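Local atomic coordinates of ochratoxinase (Aspergillus niger, PDB entry 4C65), a protein that hydrolyses the mycotoxin ochratoxin A to ochratoxin alpha and L-phenylalanine, as a zinc-dependent carboxypeptidase that prefers C-terminal aromatic residues. Residues A27-I30 with I35-V38; S54-P59 with H413-G418. All blocks are in the same frame, centred on the assembly; numbering follows the deposited sequence.

Contact 1. Residues A27-I30 with I35-V38; sequences ALVI and IAFV
Leu28 lies over the notch between Ile35 and Val38, the two side chains of strand 35-38 that share its face of the sheet. Its CG, anti to the backbone N (chi1 -178°), sits 4.1 Å from CG2 of Ile35, and its CD1 reaches 3.9 Å from CG2 of Val38, so CG and CD1 settle over the groove between the two CG2 methyls. Leu28 and Ile35 meet at about a right angle. On the reverse face Val29 straddles two neighbours: CG1 rests 4.0 Å from CB of Ala36, while CG2 lies 4.0 Å from CB of Phe37, close to the CD2 side of its ring. The Phe37 ring, carried on past Val29, passes obliquely by the carbonyl oxygen of Ala27. Tyr48 of helix 46-51 touches both Val29 and Ala36 on this side, whereas Ile10 of strand 7-15 packs on Leu28 on the other.

The backbones run antiparallel. Val29 N donates to Phe37 O at 2.9 Å with an N-H...O angle of 165°. In return Val29 O takes a short bond from Ala36 N (2.7 Å) and a weak one from Phe37 N (3.5 Å). Two successive residues thus face a single valine, and the extra one shifts the register by one before Ile30 pairs with Ile35; the near-helical backbone of Ala36 (psi -29°) accommodates it. The arrangement is a classic beta bulge within the hairpin of strands 26-31 and 34-38, joined edgewise to strand 7-15.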
ATOM      1  N   ALA A  27      62.960  12.212 -10.475  1.00 22.90           N
ATOM      2  CA  ALA A  27      62.021  13.086 -11.116  1.00 22.63           C
ATOM      3  C   ALA A  27      60.840  12.290 -11.602  1.00 21.76           C
ATOM      4  O   ALA A  27      60.955  11.111 -11.932  1.00 21.83           O
ATOM      5  CB  ALA A  27      62.676  13.812 -12.266  1.00 23.85           C
ATOM      6  N   LEU A  28      59.705  12.963 -11.652  1.00 21.15           N
ATOM      7  CA  LEU A  28      58.494  12.396 -12.187  1.00 20.83           C
ATOM      8  C   LEU A  28      57.893  13.370 -13.181  1.00 21.40           C
ATOM      9  O   LEU A  28      57.816  14.577 -12.907  1.00 22.02           O
ATOM     10  CB  LEU A  28      57.508  12.115 -11.056  1.00 19.73           C
ATOM     11  CG  LEU A  28      56.187  11.463 -11.468  1.00 19.31           C
ATOM     12  CD1 LEU A  28      55.719  10.468 -10.412  1.00 18.53           C
ATOM     13  CD2 LEU A  28      55.106  12.526 -11.721  1.00 19.19           C
ATOM     14  N   VAL A  29      57.456  12.861 -14.321  1.00 21.72           N
ATOM     15  CA  VAL A  29      56.786  13.693 -15.294  1.00 22.70           C
ATOM     16  C   VAL A  29      55.305  13.316 -15.373  1.00 22.27           C
ATOM     17  O   VAL A  29      54.962  12.138 -15.493  1.00 21.80           O
ATOM     18  CB  VAL A  29      57.413  13.555 -16.680  1.00 24.27           C
ATOM     19  CG1 VAL A  29      56.671  14.410 -17.686  1.00 25.27           C
ATOM     20  CG2 VAL A  29      58.885  13.946 -16.636  1.00 25.23           C
ATOM     21  N   ILE A  30      54.447  14.330 -15.313  1.00 22.25           N
ATOM     22  CA  ILE A  30      53.025  14.151 -15.548  1.00 22.20           C
ATOM     23  C   ILE A  30      52.694  14.690 -16.932  1.00 23.39           C
ATOM     24  O   ILE A  30      53.016  15.829 -17.249  1.00 23.94           O
ATOM     25  CB  ILE A  30      52.161  14.915 -14.514  1.00 21.43           C
ATOM     26  CG1 ILE A  30      52.472  14.427 -13.093  1.00 20.64           C
ATOM     27  CG2 ILE A  30      50.678  14.731 -14.824  1.00 21.45           C
ATOM     28  CD1 ILE A  30      51.724  15.172 -11.989  1.00 20.00           C
ATOM     29  N   ILE A  35      51.170   9.357 -15.606  1.00 21.61           N
ATOM     30  CA  ILE A  35      52.557   9.527 -15.310  1.00 21.43           C
ATOM     31  C   ILE A  35      53.342   9.123 -16.537  1.00 22.77           C
ATOM     32  O   ILE A  35      53.268   7.986 -16.971  1.00 23.20           O
ATOM     33  CB  ILE A  35      52.981   8.648 -14.118  1.00 20.86           C
ATOM     34  CG1 ILE A  35      52.277   9.146 -12.841  1.00 19.64           C
ATOM     35  CG2 ILE A  35      54.500   8.678 -13.952  1.00 21.03           C
ATOM     36  CD1 ILE A  35      52.206   8.127 -11.730  1.00 19.28           C
ATOM     37  N   ALA A  36      54.118  10.058 -17.071  1.00 23.10           N
ATOM     38  CA  ALA A  36      54.840   9.834 -18.299  1.00 24.71           C
ATOM     39  C   ALA A  36      56.235   9.273 -18.073  1.00 24.93           C
ATOM     40  O   ALA A  36      56.759   8.585 -18.926  1.00 25.80           O
ATOM     41  CB  ALA A  36      54.916  11.127 -19.098  1.00 25.76           C
ATOM     42  N   PHE A  37      56.842   9.592 -16.938  1.00 24.28           N
ATOM     43  CA  PHE A  37      58.193   9.137 -16.641  1.00 25.00           C
ATOM     44  C   PHE A  37      58.464   9.116 -15.136  1.00 24.20           C
ATOM     45  O   PHE A  37      58.049  10.026 -14.410  1.00 23.00           O
ATOM     46  CB  PHE A  37      59.226  10.050 -17.317  1.00 26.11           C
ATOM     47  CG  PHE A  37      60.651   9.812 -16.859  1.00 26.51           C
ATOM     48  CD1 PHE A  37      61.405   8.791 -17.421  1.00 27.51           C
ATOM     49  CD2 PHE A  37      61.229  10.605 -15.859  1.00 26.01           C
ATOM     50  CE1 PHE A  37      62.710   8.568 -17.020  1.00 28.18           C
ATOM     51  CE2 PHE A  37      62.537  10.390 -15.449  1.00 26.78           C
ATOM     52  CZ  PHE A  37      63.286   9.374 -16.041  1.00 27.78           C
ATOM     53  N   VAL A  38      59.196   8.095 -14.696  1.00 24.61           N
ATOM     54  CA  VAL A  38      59.745   8.068 -13.361  1.00 24.52           C
ATOM     55  C   VAL A  38      61.154   7.524 -13.434  1.00 26.00           C
ATOM     56  O   VAL A  38      61.426   6.553 -14.116  1.00 27.24           O
ATOM     57  CB  VAL A  38      58.932   7.174 -12.426  1.00 23.86           C
ATOM     58  CG1 VAL A  38      59.535   7.166 -11.030  1.00 23.54           C
ATOM     59  CG2 VAL A  38      57.490   7.646 -12.362  1.00 23.36           C
TER

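Contact 2. Residues S54-P59 with H413-G418; sequences STHRVP and HVWKGG
His56 and Trp415 both hold CG beside the backbone N and anti to the carbonyl carbon (chi1 -60° and -73°), which sends their rings into the gap between strands 54-58 and 413-416. His413 has the same first torsion and brings its imidazole up to that of His56 at an oblique tilt. The benzo end of the indole leads: CZ2 of Trp415 comes 3.7 Å from CD2 of His56, over one face of the imidazole, and CH2 stands over the same ring, displaced toward its rim. With the planes at 76°, this is an edge-to-face pair, the tryptophan supplying the edge. NE2 of His413 lies 3.8 Å from ND1 of His56.

The three rings form an aromatic cluster that spans two strands whose backbones share no hydrogen bond; the strand axes come no nearer than 10.8 Å. Side chains alone therefore bridge them, an arrangement consistent with the interior of the smaller beta-sandwich domain, which accompanies the twisted TIM barrel. Ile10 of strand 7-15 and Val391 of strand 391-394 touch Trp415, bringing both neighbouring strands into the cluster.

Val58 closes the other end of the cluster. Its CG1 stands over the face of the His413 imidazole in a CH-pi contact, 4.1 Å from the ring centroid, with CE1 of His413 the nearest ring atom at 3.7 Å. Ala393 lies against both Val58 and His413.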
ATOM      1  N   SER A  54      55.192  23.616 -16.227  1.00 36.10           N
ATOM      2  CA  SER A  54      55.650  23.997 -14.907  1.00 34.87           C
ATOM      3  C   SER A  54      56.494  22.911 -14.259  1.00 33.36           C
ATOM      4  O   SER A  54      56.380  21.721 -14.570  1.00 32.47           O
ATOM      5  CB  SER A  54      54.484  24.333 -13.992  1.00 33.89           C
ATOM      6  OG  SER A  54      53.824  23.168 -13.584  1.00 31.90           O
ATOM      7  N   THR A  55      57.348  23.349 -13.346  1.00 32.98           N
ATOM      8  CA  THR A  55      58.263  22.501 -12.641  1.00 31.61           C
ATOM      9  C   THR A  55      58.102  22.689 -11.125  1.00 30.32           C
ATOM     10  O   THR A  55      57.855  23.806 -10.675  1.00 31.69           O
ATOM     11  CB  THR A  55      59.667  23.032 -13.038  1.00 33.12           C
ATOM     12  OG1 THR A  55      59.813  22.998 -14.462  1.00 33.88           O
ATOM     13  CG2 THR A  55      60.796  22.279 -12.374  1.00 32.75           C
ATOM     14  N   HIS A  56      58.266  21.616 -10.355  1.00 28.17           N
ATOM     15  CA  HIS A  56      58.247  21.689  -8.902  1.00 27.40           C
ATOM     16  C   HIS A  56      59.442  20.971  -8.347  1.00 27.47           C
ATOM     17  O   HIS A  56      59.908  19.998  -8.946  1.00 27.54           O
ATOM     18  CB  HIS A  56      56.969  21.047  -8.363  1.00 25.80           C
ATOM     19  CG  HIS A  56      55.733  21.707  -8.865  1.00 25.68           C
ATOM     20  ND1 HIS A  56      55.166  22.794  -8.240  1.00 26.42           N
ATOM     21  CD2 HIS A  56      54.990  21.471  -9.966  1.00 25.39           C
ATOM     22  CE1 HIS A  56      54.099  23.177  -8.919  1.00 26.59           C
ATOM     23  NE2 HIS A  56      53.976  22.394  -9.973  1.00 26.00           N
ATOM     24  N   ARG A  57      59.895  21.414  -7.183  1.00 27.66           N
ATOM     25  CA  ARG A  57      60.974  20.761  -6.475  1.00 27.61           C
ATOM     26  C   ARG A  57      60.533  20.500  -5.068  1.00 26.35           C
ATOM     27  O   ARG A  57      60.251  21.424  -4.338  1.00 27.40           O
ATOM     28  CB  ARG A  57      62.213  21.665  -6.503  1.00 30.12           C
ATOM     29  CG  ARG A  57      62.918  21.507  -7.823  1.00 31.19           C
ATOM     30  CD  ARG A  57      64.090  22.417  -8.007  1.00 33.67           C
ATOM     31  NE  ARG A  57      64.376  22.568  -9.443  1.00 34.59           N
ATOM     32  CZ  ARG A  57      65.063  21.683 -10.166  1.00 35.46           C
ATOM     33  NH1 ARG A  57      65.570  20.571  -9.616  1.00 34.84           N
ATOM     34  NH2 ARG A  57      65.258  21.899 -11.458  1.00 36.90           N
ATOM     35  N   VAL A  58      60.485  19.233  -4.678  1.00 24.56           N
ATOM     36  CA  VAL A  58      59.975  18.848  -3.375  1.00 23.55           C
ATOM     37  C   VAL A  58      60.902  17.837  -2.711  1.00 23.35           C
ATOM     38  O   VAL A  58      61.603  17.100  -3.393  1.00 22.84           O
ATOM     39  CB  VAL A  58      58.547  18.230  -3.489  1.00 22.06           C
ATOM     40  CG1 VAL A  58      57.601  19.210  -4.161  1.00 22.08           C
ATOM     41  CG2 VAL A  58      58.566  16.913  -4.254  1.00 21.13           C
ATOM     42  N   PRO A  59      60.893  17.792  -1.374  1.00 23.52           N
ATOM     43  CA  PRO A  59      61.785  16.855  -0.679  1.00 24.02           C
ATOM     44  C   PRO A  59      61.380  15.409  -0.864  1.00 22.61           C
ATOM     45  O   PRO A  59      62.237  14.564  -1.075  1.00 23.00           O
ATOM     46  CB  PRO A  59      61.661  17.251   0.803  1.00 24.99           C
ATOM     47  CG  PRO A  59      61.003  18.591   0.821  1.00 25.29           C
ATOM     48  CD  PRO A  59      60.193  18.693  -0.447  1.00 23.96           C
ATOM     49  N   HIS A 413      51.799  19.227  -1.609  1.00 20.77           N
ATOM     50  CA  HIS A 413      51.276  19.184  -2.978  1.00 20.10           C
ATOM     51  C   HIS A 413      50.398  17.979  -3.132  1.00 18.69           C
ATOM     52  O   HIS A 413      50.779  16.882  -2.710  1.00 18.61           O
ATOM     53  CB  HIS A 413      52.386  19.064  -4.019  1.00 20.62           C
ATOM     54  CG  HIS A 413      53.284  20.250  -4.098  1.00 21.86           C
ATOM     55  ND1 HIS A 413      54.212  20.548  -3.127  1.00 22.71           N
ATOM     56  CD2 HIS A 413      53.418  21.199  -5.053  1.00 22.55           C
ATOM     57  CE1 HIS A 413      54.865  21.643  -3.471  1.00 23.96           C
ATOM     58  NE2 HIS A 413      54.398  22.058  -4.633  1.00 23.89           N
ATOM     59  N   VAL A 414      49.246  18.161  -3.767  1.00 17.88           N
ATOM     60  CA  VAL A 414      48.355  17.043  -4.090  1.00 16.85           C
ATOM     61  C   VAL A 414      47.880  17.108  -5.547  1.00 16.69           C
ATOM     62  O   VAL A 414      47.176  18.029  -5.933  1.00 16.99           O
ATOM     63  CB  VAL A 414      47.139  16.988  -3.144  1.00 16.28           C
ATOM     64  CG1 VAL A 414      46.228  15.811  -3.496  1.00 15.21           C
ATOM     65  CG2 VAL A 414      47.604  16.885  -1.696  1.00 16.57           C
ATOM     66  N   TRP A 415      48.294  16.118  -6.337  1.00 16.56           N
ATOM     67  CA  TRP A 415      47.796  15.900  -7.682  1.00 16.53           C
ATOM     68  C   TRP A 415      46.819  14.714  -7.695  1.00 15.68           C
ATOM     69  O   TRP A 415      47.119  13.649  -7.158  1.00 15.10           O
ATOM     70  CB  TRP A 415      48.937  15.551  -8.645  1.00 17.16           C
ATOM     71  CG  TRP A 415      49.817  16.674  -9.008  1.00 18.17           C
ATOM     72  CD1 TRP A 415      49.638  17.559 -10.034  1.00 18.88           C
ATOM     73  CD2 TRP A 415      51.015  17.058  -8.344  1.00 18.79           C
ATOM     74  NE1 TRP A 415      50.670  18.457 -10.060  1.00 19.95           N
ATOM     75  CE2 TRP A 415      51.532  18.167  -9.035  1.00 20.01           C
ATOM     76  CE3 TRP A 415      51.699  16.577  -7.229  1.00 18.64           C
ATOM     77  CZ2 TRP A 415      52.708  18.808  -8.642  1.00 20.94           C
ATOM     78  CZ3 TRP A 415      52.858  17.203  -6.845  1.00 19.66           C
ATOM     79  CH2 TRP A 415      53.352  18.308  -7.541  1.00 20.82           C
ATOM     80  N   LYS A 416      45.650  14.927  -8.297  1.00 15.77           N
ATOM     81  CA  LYS A 416      44.693  13.853  -8.573  1.00 15.22           C
ATOM     82  C   LYS A 416      44.364  13.896 -10.051  1.00 15.54           C
ATOM     83  O   LYS A 416      43.890  14.909 -10.559  1.00 15.71           O
ATOM     84  CB  LYS A 416      43.421  14.027  -7.756  1.00 14.88           C
ATOM     85  CG  LYS A 416      42.484  12.834  -7.901  1.00 14.48           C
ATOM     86  CD  LYS A 416      41.125  13.033  -7.244  1.00 14.38           C
ATOM     87  CE  LYS A 416      40.114  13.765  -8.112  1.00 14.62           C
ATOM     88  NZ  LYS A 416      38.749  13.355  -7.724  1.00 14.04           N
ATOM     89  N   GLY A 417      44.627  12.789 -10.740  1.00 15.73           N
ATOM     90  CA  GLY A 417      44.429  12.730 -12.187  1.00 16.48           C
ATOM     91  C   GLY A 417      45.219  13.787 -12.929  1.00 17.68           C
ATOM     92  O   GLY A 417      44.758  14.318 -13.933  1.00 18.35           O
ATOM     93  N   GLY A 418      46.409  14.106 -12.413  1.00 18.06           N
ATOM     94  CA  GLY A 418      47.269  15.125 -13.013  1.00 18.97           C
ATOM     95  C   GLY A 418      46.918  16.567 -12.684  1.00 19.36           C
ATOM     96  O   GLY A 418      47.647  17.474 -13.024  1.00 20.40           O
TER

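In the fold
Contacts 1 and 2 lie about 10 Å apart, centre to centre, on the same side of the chain's centre, away from the zinc site. Strand 7-15 links them, pairing with both 26-31 and 54-58. Contact 1 is local, a hairpin of chain neighbours held by backbone bonds and partly buried; contact 2 is more deeply buried and joins parts separated by 353 residues, without hydrogen bonds. Contact 1 combines its backbone bonds with mainly aliphatic packing, whereas contact 2 rests on aromatic rings and one valine methyl. They meet directly at Ile30, whose CD1 packs 3.7 Å from CD1 of Trp415 while its CG2 approaches CA of Gly418.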